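Local coordinates for R.Pab1 family restriction endonuclease (Campylobacter coli, PDB 7CFA), which acts as a restriction DNA glycosylase of the R.Pab1 family, probably excising a base at its recognition sequence so that the DNA strand can then be cleaved, at residues Val49-Gly54 with Leu170-Pro175. The protein carries 2 engineered substitutions. Numbering follows the deposited sequence.
Sequences VEWQIG and LYFCFP
Val49 and Trp51 pair with Phe174 and Phe172 in an antiparallel strand contact at the middle of the sheet, deep in the protein. Both are hydrogen-bonded pairs, and Glu50 faces Cys173 in the non-hydrogen-bonded pair between them. Val49 N donates almost straight to Phe174 O (2.7 Å), while the return bond from Phe174 N to Val49 O is weak. Phe172 N reaches Trp51 O at 2.6 Å, and Trp51 N completes this pair through Phe172 O. Beyond Trp51 the chain bends in an inverse gamma turn centred on Gln52.

One sheet face carries an aromatic cluster. Phe174 CG sits between the backbone N and the carbonyl carbon (chi1 51°), which brings the ring alongside Val49, whose CB lies over one of its faces, 4.0 Å from the centroid, in a CH-pi contact. Trp51 CE3 approaches the edges of both phenylalanine rings, 3.7 Å from Phe172 CD2, and Ile53 CG2 touches both Phe172 CB and Leu170 CD2. On the other face, the aliphatic part of Gln52 runs beside the Tyr171 ring, with CB 3.6 Å from CE2, and Glu50 CG lies against the same ring. The Glu50 carboxylate forms salt bridges with Arg22 and Lys24 of strand 21-27.

That strand flanks 47-51, strand 152-159 flanks 166-175, and helix 208-219 packs on Ile53, Leu170 and Phe172 through Met214, Ile217 and Phe211.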
loop_
_atom_site.group_PDB
_atom_site.type_symbol
_atom_site.label_atom_id
_atom_site.label_comp_id
_atom_site.label_asym_id
_atom_site.label_seq_id
_atom_site.Cartn_x
_atom_site.Cartn_y
_atom_site.Cartn_z
ATOM N N VAL A 49 9.212 -4.361 -16.446
ATOM C CA VAL A 49 9.458 -5.216 -15.292
ATOM C C VAL A 49 9.655 -4.324 -14.076
ATOM O O VAL A 49 10.423 -3.357 -14.126
ATOM C CB VAL A 49 10.685 -6.114 -15.520
ATOM C CG1 VAL A 49 10.989 -6.931 -14.269
ATOM C CG2 VAL A 49 10.467 -7.023 -16.717
ATOM N N GLU A 50 8.954 -4.632 -12.991
ATOM C CA GLU A 50 9.131 -3.937 -11.722
ATOM C C GLU A 50 9.813 -4.886 -10.750
ATOM O O GLU A 50 9.255 -5.933 -10.406
ATOM C CB GLU A 50 7.797 -3.454 -11.158
ATOM C CG GLU A 50 7.950 -2.399 -10.076
ATOM C CD GLU A 50 6.629 -1.990 -9.460
ATOM O OE1 GLU A 50 6.004 -2.832 -8.782
ATOM O OE2 GLU A 50 6.212 -0.830 -9.664
ATOM N N TRP A 51 11.013 -4.518 -10.307
ATOM C CA TRP A 51 11.865 -5.384 -9.492
ATOM C C TRP A 51 12.206 -4.656 -8.194
ATOM O O TRP A 51 13.023 -3.729 -8.191
ATOM C CB TRP A 51 13.127 -5.770 -10.266
ATOM C CG TRP A 51 14.061 -6.719 -9.566
ATOM C CD1 TRP A 51 13.869 -7.336 -8.361
ATOM C CD2 TRP A 51 15.342 -7.155 -10.041
ATOM N NE1 TRP A 51 14.953 -8.130 -8.060
ATOM C CE2 TRP A 51 15.871 -8.035 -9.074
ATOM C CE3 TRP A 51 16.091 -6.886 -11.189
ATOM C CZ2 TRP A 51 17.113 -8.646 -9.224
ATOM C CZ3 TRP A 51 17.326 -7.494 -11.335
ATOM C CH2 TRP A 51 17.824 -8.361 -10.357
ATOM N N GLN A 52 11.578 -5.073 -7.092
ATOM C CA GLN A 52 11.909 -4.548 -5.767
ATOM C C GLN A 52 13.202 -5.220 -5.314
ATOM O O GLN A 52 13.212 -6.200 -4.563
ATOM C CB GLN A 52 10.772 -4.781 -4.780
ATOM C CG GLN A 52 10.999 -4.118 -3.427
ATOM C CD GLN A 52 9.856 -4.347 -2.457
ATOM O OE1 GLN A 52 8.926 -5.102 -2.740
ATOM N NE2 GLN A 52 9.923 -3.692 -1.304
ATOM N N ILE A 53 14.314 -4.668 -5.780
ATOM C CA ILE A 53 15.617 -5.306 -5.635
ATOM C C ILE A 53 16.227 -4.937 -4.291
ATOM O O ILE A 53 16.053 -3.819 -3.789
ATOM C CB ILE A 53 16.533 -4.902 -6.806
ATOM C CG1 ILE A 53 17.857 -5.667 -6.755
ATOM C CG2 ILE A 53 16.777 -3.398 -6.803
ATOM C CD1 ILE A 53 18.756 -5.386 -7.935
ATOM N N GLY A 54 16.944 -5.889 -3.692
ATOM C CA GLY A 54 17.686 -5.665 -2.475
ATOM C C GLY A 54 19.188 -5.704 -2.711
ATOM O O GLY A 54 19.675 -5.965 -3.809
ATOM N N LEU A 170 12.769 0.921 -2.925
ATOM C CA LEU A 170 13.352 1.130 -4.243
ATOM C C LEU A 170 12.892 0.029 -5.188
ATOM O O LEU A 170 12.935 -1.155 -4.843
ATOM C CB LEU A 170 14.880 1.160 -4.157
ATOM C CG LEU A 170 15.669 1.605 -5.394
ATOM C CD1 LEU A 170 16.938 2.327 -4.973
ATOM C CD2 LEU A 170 16.013 0.421 -6.287
ATOM N N TYR A 171 12.452 0.427 -6.378
ATOM C CA TYR A 171 12.033 -0.500 -7.419
ATOM C C TYR A 171 12.889 -0.270 -8.655
ATOM O O TYR A 171 13.102 0.876 -9.062
ATOM C CB TYR A 171 10.549 -0.327 -7.752
ATOM C CG TYR A 171 9.628 -0.694 -6.611
ATOM C CD1 TYR A 171 9.300 0.236 -5.631
ATOM C CD2 TYR A 171 9.094 -1.972 -6.509
ATOM C CE1 TYR A 171 8.462 -0.097 -4.584
ATOM C CE2 TYR A 171 8.252 -2.314 -5.464
ATOM C CZ TYR A 171 7.941 -1.372 -4.505
ATOM O OH TYR A 171 7.106 -1.705 -3.463
ATOM N N PHE A 172 13.384 -1.356 -9.237
ATOM C CA PHE A 172 14.213 -1.310 -10.433
ATOM C C PHE A 172 13.351 -1.698 -11.628
ATOM O O PHE A 172 12.753 -2.780 -11.640
ATOM C CB PHE A 172 15.413 -2.245 -10.282
ATOM C CG PHE A 172 16.377 -2.199 -11.430
ATOM C CD1 PHE A 172 16.734 -0.992 -12.010
ATOM C CD2 PHE A 172 16.945 -3.366 -11.915
ATOM C CE1 PHE A 172 17.631 -0.953 -13.062
ATOM C CE2 PHE A 172 17.841 -3.333 -12.963
ATOM C CZ PHE A 172 18.186 -2.126 -13.537
ATOM N N CYS A 173 13.276 -0.816 -12.623
ATOM C CA CYS A 173 12.341 -0.976 -13.727
ATOM C C CYS A 173 13.050 -0.891 -15.072
ATOM O O CYS A 173 14.013 -0.135 -15.241
ATOM C CB CYS A 173 11.230 0.079 -13.664
ATOM S SG CYS A 173 10.340 0.122 -12.090
ATOM N N PHE A 174 12.548 -1.663 -16.029
ATOM C CA PHE A 174 13.077 -1.707 -17.386
ATOM C C PHE A 174 12.075 -2.450 -18.269
ATOM O O PHE A 174 11.298 -3.271 -17.769
ATOM C CB PHE A 174 14.452 -2.392 -17.432
ATOM C CG PHE A 174 14.485 -3.728 -16.753
ATOM C CD1 PHE A 174 14.161 -4.882 -17.447
ATOM C CD2 PHE A 174 14.844 -3.830 -15.420
ATOM C CE1 PHE A 174 14.191 -6.113 -16.821
ATOM C CE2 PHE A 174 14.876 -5.057 -14.790
ATOM C CZ PHE A 174 14.549 -6.200 -15.491
ATOM N N PRO A 175 12.081 -2.181 -19.576
ATOM C CA PRO A 175 11.101 -2.817 -20.466
ATOM C C PRO A 175 11.273 -4.328 -20.529
ATOM O O PRO A 175 12.380 -4.859 -20.407
ATOM C CB PRO A 175 11.386 -2.171 -21.827
ATOM C CG PRO A 175 12.089 -0.896 -21.509
ATOM C CD PRO A 175 12.896 -1.180 -20.284
#